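Local coordinates for Lmaj004144AAA protein (Leishmania major, PDB 1Y63), which probably transfers the terminal phosphate between nucleoside triphosphates and monophosphates as an AK6-type adenylate kinase, with ATPase activity thought to serve 18S rRNA maturation, at residues 34-46 with 76-90. Numbering follows the deposited sequence.
Sequences LDGFQHLEVGKLV and MEPIMVSRGNHVVDY. With MN (manganese (II) ion), chain C.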
ATOM      1  N   LEU A  34      -6.948 -13.493  -6.460  1.00 22.49           N
ATOM      2  CA  LEU A  34      -7.834 -12.759  -7.378  1.00 21.61           C
ATOM      3  C   LEU A  34      -7.330 -12.892  -8.813  1.00 25.29           C
ATOM      4  O   LEU A  34      -6.178 -13.268  -9.044  1.00 33.00           O
ATOM      5  CB  LEU A  34      -7.989 -11.291  -6.940  1.00 21.35           C
ATOM      6  CG  LEU A  34      -8.501 -11.014  -5.517  1.00 25.64           C
ATOM      7  CD1 LEU A  34      -8.971  -9.557  -5.436  1.00 27.63           C
ATOM      8  CD2 LEU A  34      -9.591 -11.922  -5.030  1.00 31.42           C
ATOM      9  N   ASP A  35      -8.207 -12.639  -9.779  1.00 27.48           N
ATOM     10  CA  ASP A  35      -7.887 -12.882 -11.180  1.00 27.06           C
ATOM     11  C   ASP A  35      -7.150 -11.711 -11.791  1.00 27.34           C
ATOM     12  O   ASP A  35      -7.664 -10.587 -11.787  1.00 24.15           O
ATOM     13  CB  ASP A  35      -9.154 -13.108 -12.008  1.00 30.70           C
ATOM     14  CG  ASP A  35      -8.873 -13.175 -13.501  0.50 33.87           C
ATOM     15  OD1 ASP A  35      -8.076 -14.041 -13.924  0.50 39.17           O
ATOM     16  OD2 ASP A  35      -9.452 -12.367 -14.257  0.50 38.66           O
ATOM     17  N   GLY A  36      -5.966 -11.998 -12.328  1.00 24.97           N
ATOM     18  CA  GLY A  36      -5.245 -11.055 -13.165  1.00 23.18           C
ATOM     19  C   GLY A  36      -4.572  -9.892 -12.479  1.00 24.28           C
ATOM     20  O   GLY A  36      -4.397  -8.865 -13.118  1.00 22.95           O
ATOM     21  N   PHE A  37      -4.188 -10.036 -11.205  1.00 21.59           N
ATOM     22  CA  PHE A  37      -3.494  -8.968 -10.480  1.00 20.54           C
ATOM     23  C   PHE A  37      -1.988  -9.172 -10.430  1.00 22.38           C
ATOM     24  O   PHE A  37      -1.509 -10.269 -10.087  1.00 27.37           O
ATOM     25  CB  PHE A  37      -4.030  -8.833  -9.054  1.00 20.73           C
ATOM     26  CG  PHE A  37      -5.254  -8.007  -8.952  1.00 20.64           C
ATOM     27  CD1 PHE A  37      -6.501  -8.580  -9.160  1.00 20.68           C
ATOM     28  CD2 PHE A  37      -5.180  -6.637  -8.686  1.00 20.21           C
ATOM     29  CE1 PHE A  37      -7.637  -7.816  -9.083  1.00 22.18           C
ATOM     30  CE2 PHE A  37      -6.314  -5.877  -8.612  1.00 19.78           C
ATOM     31  CZ  PHE A  37      -7.548  -6.461  -8.823  1.00 23.69           C
ATOM     32  N   GLN A  38      -1.264  -8.109 -10.763  1.00 19.38           N
ATOM     33  CA  GLN A  38       0.188  -8.013 -10.653  1.00 21.30           C
ATOM     34  C   GLN A  38       0.496  -7.115  -9.467  1.00 20.17           C
ATOM     35  O   GLN A  38      -0.044  -6.004  -9.373  1.00 22.10           O
ATOM     36  CB  GLN A  38       0.794  -7.364 -11.913  1.00 23.61           C
ATOM     37  CG  GLN A  38       2.305  -7.047 -11.817  1.00 31.05           C
ATOM     38  CD  GLN A  38       2.805  -6.106 -12.936  1.00 36.50           C
ATOM     39  OE1 GLN A  38       2.106  -5.863 -13.909  1.00 39.21           O
ATOM     40  NE2 GLN A  38       4.008  -5.559 -12.768  1.00 42.60           N
ATOM     41  N   HIS A  39       1.398  -7.581  -8.612  1.00 20.86           N
ATOM     42  CA  HIS A  39       1.832  -6.873  -7.425  1.00 20.73           C
ATOM     43  C   HIS A  39       3.029  -6.000  -7.742  1.00 20.10           C
ATOM     44  O   HIS A  39       4.020  -6.467  -8.312  1.00 22.10           O
ATOM     45  CB  HIS A  39       2.223  -7.898  -6.355  1.00 22.95           C
ATOM     46  CG  HIS A  39       2.919  -7.337  -5.152  1.00 21.46           C
ATOM     47  ND1 HIS A  39       3.976  -7.987  -4.539  1.00 19.47           N
ATOM     48  CD2 HIS A  39       2.657  -6.251  -4.388  1.00 19.73           C
ATOM     49  CE1 HIS A  39       4.349  -7.307  -3.468  1.00 20.74           C
ATOM     50  NE2 HIS A  39       3.572  -6.248  -3.356  1.00 19.65           N
ATOM     51  N   LEU A  40       2.928  -4.732  -7.382  1.00 19.42           N
ATOM     52  CA  LEU A  40       4.060  -3.783  -7.488  1.00 18.70           C
ATOM     53  C   LEU A  40       4.453  -3.422  -6.066  1.00 19.61           C
ATOM     54  O   LEU A  40       3.687  -2.774  -5.343  1.00 19.36           O
ATOM     55  CB  LEU A  40       3.689  -2.501  -8.216  1.00 22.09           C
ATOM     56  CG  LEU A  40       3.410  -2.474  -9.706  1.00 27.19           C
ATOM     57  CD1 LEU A  40       2.040  -3.025 -10.051  1.00 32.31           C
ATOM     58  CD2 LEU A  40       3.514  -1.027 -10.160  1.00 26.50           C
ATOM     59  N   GLU A  41       5.604  -3.915  -5.631  1.00 20.03           N
ATOM     60  CA  GLU A  41       6.133  -3.621  -4.309  1.00 19.17           C
ATOM     61  C   GLU A  41       6.978  -2.360  -4.438  1.00 20.67           C
ATOM     62  O   GLU A  41       8.139  -2.413  -4.780  1.00 20.39           O
ATOM     63  CB  GLU A  41       6.936  -4.843  -3.777  1.00 22.39           C
ATOM     64  CG  GLU A  41       7.309  -4.805  -2.305  1.00 20.40           C
ATOM     65  CD  GLU A  41       7.743  -6.163  -1.717  1.00 23.85           C
ATOM     66  OE1 GLU A  41       7.522  -7.249  -2.325  1.00 25.44           O
ATOM     67  OE2 GLU A  41       8.353  -6.144  -0.638  1.00 24.65           O
ATOM     68  N   VAL A  42       6.375  -1.210  -4.158  1.00 20.21           N
ATOM     69  CA  VAL A  42       7.019   0.065  -4.460  1.00 18.63           C
ATOM     70  C   VAL A  42       8.332   0.284  -3.709  1.00 19.92           C
ATOM     71  O   VAL A  42       9.277   0.877  -4.258  1.00 21.04           O
ATOM     72  CB  VAL A  42       6.006   1.211  -4.216  1.00 21.57           C
ATOM     73  CG1 VAL A  42       6.653   2.570  -4.426  1.00 21.49           C
ATOM     74  CG2 VAL A  42       4.831   1.015  -5.136  1.00 22.46           C
ATOM     75  N   GLY A  43       8.422  -0.194  -2.469  1.00 20.48           N
ATOM     76  CA  GLY A  43       9.686  -0.082  -1.736  1.00 23.52           C
ATOM     77  C   GLY A  43      10.869  -0.737  -2.466  1.00 21.04           C
ATOM     78  O   GLY A  43      12.007  -0.242  -2.422  1.00 24.18           O
ATOM     79  N   LYS A  44      10.613  -1.860  -3.132  1.00 20.62           N
ATOM     80  CA  LYS A  44      11.632  -2.528  -3.941  1.00 21.63           C
ATOM     81  C   LYS A  44      11.994  -1.674  -5.152  1.00 22.79           C
ATOM     82  O   LYS A  44      13.164  -1.534  -5.489  1.00 22.29           O
ATOM     83  CB  LYS A  44      11.173  -3.925  -4.349  1.00 23.45           C
ATOM     84  CG  LYS A  44      11.166  -4.908  -3.176  1.00 24.53           C
ATOM     85  CD  LYS A  44      10.974  -6.346  -3.650  1.00 32.77           C
ATOM     86  CE  LYS A  44      11.206  -7.337  -2.513  1.00 39.10           C
ATOM     87  NZ  LYS A  44      11.335  -8.728  -3.032  1.00 41.74           N
ATOM     88  N   LEU A  45      11.005  -1.028  -5.773  1.00 20.32           N
ATOM     89  CA  LEU A  45      11.313  -0.141  -6.901  1.00 19.03           C
ATOM     90  C   LEU A  45      12.191   1.007  -6.457  1.00 21.62           C
ATOM     91  O   LEU A  45      13.143   1.387  -7.141  1.00 20.68           O
ATOM     92  CB  LEU A  45      10.037   0.423  -7.527  1.00 21.11           C
ATOM     93  CG  LEU A  45       9.101  -0.631  -8.097  1.00 24.27           C
ATOM     94  CD1 LEU A  45       7.837   0.033  -8.611  1.00 24.41           C
ATOM     95  CD2 LEU A  45       9.764  -1.432  -9.196  1.00 24.83           C
ATOM     96  N   VAL A  46      11.860   1.574  -5.305  1.00 20.39           N
ATOM     97  CA  VAL A  46      12.622   2.707  -4.764  1.00 21.01           C
ATOM     98  C   VAL A  46      14.087   2.310  -4.523  1.00 20.18           C
ATOM     99  O   VAL A  46      15.009   3.048  -4.882  1.00 20.57           O
ATOM    100  CB  VAL A  46      11.924   3.268  -3.491  1.00 20.87           C
ATOM    101  CG1 VAL A  46      12.795   4.282  -2.766  1.00 21.45           C
ATOM    102  CG2 VAL A  46      10.594   3.877  -3.856  1.00 21.62           C
ATOM    103  N   MET A  76       6.528   4.172 -12.817  1.00 20.22           N
ATOM    104  CA  MET A  76       5.286   3.428 -12.590  1.00 17.08           C
ATOM    105  C   MET A  76       4.194   3.687 -13.633  1.00 18.74           C
ATOM    106  O   MET A  76       3.402   2.801 -13.938  1.00 19.10           O
ATOM    107  CB  MET A  76       4.743   3.725 -11.191  1.00 20.36           C
ATOM    108  CG  MET A  76       5.568   3.199 -10.062  1.00 18.36           C
ATOM    109  SD  MET A  76       4.888   3.660  -8.471  1.00 22.22           S
ATOM    110  CE  MET A  76       3.355   2.693  -8.458  1.00 23.42           C
ATOM    111  N   GLU A  77       4.163   4.898 -14.191  1.00 20.25           N
ATOM    112  CA  GLU A  77       3.089   5.291 -15.083  1.00 18.44           C
ATOM    113  C   GLU A  77       2.737   4.256 -16.156  1.00 20.42           C
ATOM    114  O   GLU A  77       1.582   3.880 -16.265  1.00 19.23           O
ATOM    115  CB  GLU A  77       3.374   6.664 -15.700  1.00 19.59           C
ATOM    116  CG  GLU A  77       2.357   7.102 -16.760  1.00 21.71           C
ATOM    117  CD  GLU A  77       1.023   7.556 -16.192  1.00 22.33           C
ATOM    118  OE1 GLU A  77       0.952   7.960 -15.006  1.00 23.61           O
ATOM    119  OE2 GLU A  77       0.044   7.568 -16.978  1.00 22.98           O
ATOM    120  N   PRO A  78       3.715   3.818 -16.975  1.00 21.09           N
ATOM    121  CA  PRO A  78       3.337   2.841 -18.009  1.00 21.83           C
ATOM    122  C   PRO A  78       2.754   1.540 -17.466  1.00 22.15           C
ATOM    123  O   PRO A  78       1.840   0.985 -18.094  1.00 24.62           O
ATOM    124  CB  PRO A  78       4.651   2.599 -18.758  1.00 23.22           C
ATOM    125  CG  PRO A  78       5.711   2.991 -17.803  1.00 26.13           C
ATOM    126  CD  PRO A  78       5.148   4.163 -17.075  1.00 21.65           C
ATOM    127  N   ILE A  79       3.233   1.091 -16.302  1.00 19.84           N
ATOM    128  CA  ILE A  79       2.675  -0.113 -15.686  1.00 20.14           C
ATOM    129  C   ILE A  79       1.220   0.154 -15.292  1.00 20.73           C
ATOM    130  O   ILE A  79       0.317  -0.636 -15.549  1.00 18.95           O
ATOM    131  CB  ILE A  79       3.471  -0.548 -14.473  1.00 22.02           C
ATOM    132  CG1 ILE A  79       4.951  -0.749 -14.845  1.00 25.69           C
ATOM    133  CG2 ILE A  79       2.918  -1.837 -13.921  1.00 24.96           C
ATOM    134  CD1 ILE A  79       5.894  -0.699 -13.642  1.00 29.00           C
ATOM    135  N   MET A  80       0.988   1.303 -14.677  1.00 18.91           N
ATOM    136  CA  MET A  80      -0.313   1.569 -14.084  1.00 20.89           C
ATOM    137  C   MET A  80      -1.425   1.720 -15.101  1.00 21.90           C
ATOM    138  O   MET A  80      -2.574   1.461 -14.790  1.00 22.07           O
ATOM    139  CB  MET A  80      -0.238   2.797 -13.176  1.00 19.29           C
ATOM    140  CG  MET A  80       0.702   2.578 -12.002  1.00 20.92           C
ATOM    141  SD  MET A  80       0.278   1.133 -10.962  1.00 21.95           S
ATOM    142  CE  MET A  80      -1.357   1.589 -10.406  1.00 21.95           C
ATOM    143  N   VAL A  81      -1.083   2.121 -16.327  1.00 23.03           N
ATOM    144  CA  VAL A  81      -2.084   2.306 -17.383  1.00 21.27           C
ATOM    145  C   VAL A  81      -2.143   1.114 -18.338  1.00 22.66           C
ATOM    146  O   VAL A  81      -2.936   1.119 -19.293  1.00 26.93           O
ATOM    147  CB  VAL A  81      -1.856   3.612 -18.188  1.00 22.62           C
ATOM    148  CG1 VAL A  81      -1.935   4.795 -17.255  1.00 26.41           C
ATOM    149  CG2 VAL A  81      -0.526   3.575 -18.926  1.00 23.43           C
ATOM    150  N   SER A  82      -1.307   0.116 -18.088  1.00 21.85           N
ATOM    151  CA  SER A  82      -1.229  -1.083 -18.930  1.00 20.85           C
ATOM    152  C   SER A  82      -2.407  -2.038 -18.718  1.00 22.84           C
ATOM    153  O   SER A  82      -3.117  -1.952 -17.728  1.00 23.10           O
ATOM    154  CB  SER A  82       0.097  -1.816 -18.689  1.00 22.73           C
ATOM    155  OG  SER A  82       0.139  -2.480 -17.441  1.00 25.35           O
ATOM    156  N   ARG A  83      -2.607  -2.967 -19.661  1.00 25.36           N
ATOM    157  CA  ARG A  83      -3.696  -3.938 -19.533  1.00 25.68           C
ATOM    158  C   ARG A  83      -3.441  -4.830 -18.317  1.00 24.68           C
ATOM    159  O   ARG A  83      -2.298  -5.058 -17.945  1.00 28.68           O
ATOM    160  CB  ARG A  83      -3.853  -4.781 -20.811  1.00 27.02           C
ATOM    161  CG  ARG A  83      -2.615  -5.578 -21.214  0.50 29.10           C
ATOM    162  CD  ARG A  83      -2.866  -6.479 -22.447  0.50 32.34           C
ATOM    163  NE  ARG A  83      -3.509  -5.799 -23.578  0.50 34.27           N
ATOM    164  CZ  ARG A  83      -3.758  -6.374 -24.757  0.50 34.86           C
ATOM    165  NH1 ARG A  83      -3.411  -7.639 -24.984  0.50 34.48           N
ATOM    166  NH2 ARG A  83      -4.350  -5.681 -25.724  0.50 35.94           N
ATOM    167  N   GLY A  84      -4.515  -5.294 -17.688  1.00 22.70           N
ATOM    168  CA  GLY A  84      -4.441  -6.179 -16.527  1.00 20.62           C
ATOM    169  C   GLY A  84      -4.698  -5.349 -15.284  1.00 19.91           C
ATOM    170  O   GLY A  84      -4.812  -4.124 -15.374  1.00 22.38           O
ATOM    171  N   ASN A  85      -4.773  -6.019 -14.141  1.00 18.10           N
ATOM    172  CA  ASN A  85      -5.049  -5.381 -12.867  1.00 17.92           C
ATOM    173  C   ASN A  85      -3.782  -5.322 -12.046  1.00 18.47           C
ATOM    174  O   ASN A  85      -2.868  -6.132 -12.223  1.00 20.48           O
ATOM    175  CB  ASN A  85      -6.152  -6.149 -12.134  1.00 21.13           C
ATOM    176  CG  ASN A  85      -7.363  -6.411 -13.010  1.00 21.66           C
ATOM    177  OD1 ASN A  85      -7.825  -5.530 -13.739  1.00 20.37           O
ATOM    178  ND2 ASN A  85      -7.881  -7.651 -12.961  1.00 22.74           N
ATOM    179  N   HIS A  86      -3.671  -4.286 -11.226  1.00 18.11           N
ATOM    180  CA  HIS A  86      -2.456  -4.061 -10.464  1.00 17.60           C
ATOM    181  C   HIS A  86      -2.783  -3.805  -9.016  1.00 18.52           C
ATOM    182  O   HIS A  86      -3.734  -3.072  -8.707  1.00 20.01           O
ATOM    183  CB  HIS A  86      -1.647  -2.885 -11.051  1.00 20.17           C
ATOM    184  CG  HIS A  86      -1.428  -3.015 -12.533  1.00 19.03           C
ATOM    185  ND1 HIS A  86      -2.260  -2.437 -13.462  1.00 19.22           N
ATOM    186  CD2 HIS A  86      -0.490  -3.693 -13.237  1.00 22.45           C
ATOM    187  CE1 HIS A  86      -1.864  -2.780 -14.684  1.00 22.12           C
ATOM    188  NE2 HIS A  86      -0.781  -3.530 -14.578  1.00 20.12           N
ATOM    189  N   VAL A  87      -1.993  -4.407  -8.133  1.00 18.35           N
ATOM    190  CA  VAL A  87      -2.104  -4.147  -6.693  1.00 20.95           C
ATOM    191  C   VAL A  87      -0.787  -3.539  -6.242  1.00 19.67           C
ATOM    192  O   VAL A  87       0.276  -4.178  -6.285  1.00 21.08           O
ATOM    193  CB  VAL A  87      -2.540  -5.398  -5.863  1.00 18.91           C
ATOM    194  CG1 VAL A  87      -1.633  -6.624  -6.089  1.00 20.71           C
ATOM    195  CG2 VAL A  87      -2.640  -5.044  -4.376  1.00 20.40           C
ATOM    196  N   VAL A  88      -0.854  -2.277  -5.887  1.00 17.73           N
ATOM    197  CA  VAL A  88       0.333  -1.516  -5.522  1.00 18.76           C
ATOM    198  C   VAL A  88       0.422  -1.512  -3.997  1.00 20.83           C
ATOM    199  O   VAL A  88      -0.601  -1.403  -3.304  1.00 21.32           O
ATOM    200  CB  VAL A  88       0.235  -0.079  -6.029  1.00 20.82           C
ATOM    201  CG1 VAL A  88       1.428   0.736  -5.581  1.00 22.35           C
ATOM    202  CG2 VAL A  88       0.169  -0.084  -7.545  1.00 23.60           C
ATOM    203  N   ASP A  89       1.649  -1.628  -3.504  1.00 18.04           N
ATOM    204  CA  ASP A  89       1.929  -1.855  -2.092  1.00 18.73           C
ATOM    205  C   ASP A  89       2.945  -0.811  -1.650  1.00 18.97           C
ATOM    206  O   ASP A  89       4.070  -0.835  -2.131  1.00 18.33           O
ATOM    207  CB  ASP A  89       2.462  -3.300  -2.034  1.00 19.92           C
ATOM    208  CG  ASP A  89       3.293  -3.613  -0.856  1.00 19.20           C
ATOM    209  OD1 ASP A  89       3.327  -2.869   0.119  1.00 22.17           O
ATOM    210  OD2 ASP A  89       3.876  -4.728  -0.903  1.00 21.88           O
ATOM    211  N   TYR A  90       2.538   0.141  -0.799  1.00 17.49           N
ATOM    212  CA  TYR A  90       3.472   1.205  -0.323  1.00 18.61           C
ATOM    213  C   TYR A  90       2.981   1.848   0.945  1.00 18.79           C
ATOM    214  O   TYR A  90       1.776   2.001   1.116  1.00 20.06           O
ATOM    215  CB  TYR A  90       3.681   2.301  -1.398  1.00 18.62           C
ATOM    216  CG  TYR A  90       4.934   3.156  -1.229  1.00 18.30           C
ATOM    217  CD1 TYR A  90       6.163   2.586  -0.917  1.00 20.34           C
ATOM    218  CD2 TYR A  90       4.904   4.527  -1.493  1.00 19.43           C
ATOM    219  CE1 TYR A  90       7.316   3.371  -0.815  1.00 19.50           C
ATOM    220  CE2 TYR A  90       6.053   5.304  -1.419  1.00 21.19           C
ATOM    221  CZ  TYR A  90       7.243   4.720  -1.084  1.00 22.38           C
ATOM    222  OH  TYR A  90       8.384   5.504  -0.994  1.00 25.83           O
TER
HETATM  223 MN    MN C 311       5.309  -9.641  -5.399  1.00 19.37          MN
HETATM  224  O   HOH W   1       5.807  -8.417  -7.256  1.00 22.78           O
HETATM  225  O   HOH W   2       7.052  -8.632  -4.534  1.00 22.88           O
HETATM  226  O   HOH W   3       6.531  -1.718  -0.976  1.00 16.69           O
HETATM  227  O   HOH W   4       6.770 -11.143  -6.151  1.00 20.94           O
HETATM  228  O   HOH W   5       4.000 -10.786  -6.456  1.00 23.95           O
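H39 joins D89 to a manganese ion at the edge of the parallel sheet of a P-loop NTPase fold: H39 NE2 donates to D89 OD2 (2.9 Å), while H39 ND1 binds the metal at 2.3 Å. Ring and carboxylate are nearly coplanar, 13° apart, and the bond uses the anti lone pair of OD2; the same oxygen is also hydrogen-bonded to T24 OG1 of the P-loop. E28 and four waters complete the manganese shell; one of these waters donates to E41 OE1. Outer strand 37-41 pairs with 85-89 through alternating bonds such as V87 N to Q38 O (2.8 Å). On the H39 face, N85 CB makes a CH-pi contact over the F37 ring, 3.4 Å from its centroid; N85 ND2 donates to D35 O and OD1 accepts from I11 N. On the face carrying Q38, H86, L40 and V88, L40 CD2 meets I79 CG2 tip to tip (3.9 Å) and M80 SD, closing the sheet against helix 66-80. H86, bonded through ND1 to N12, belongs to a second manganese site with S82 and R83. With chi3 bent to 68°, M76 brings CE to both L40 and V42. Beyond E41, V42 N donates to D89 O; V42 CG2 packs tightly on V88 CG1 (3.4 Å), and CG1 makes a CH-pi contact over the Y90 ring, 12° off its normal.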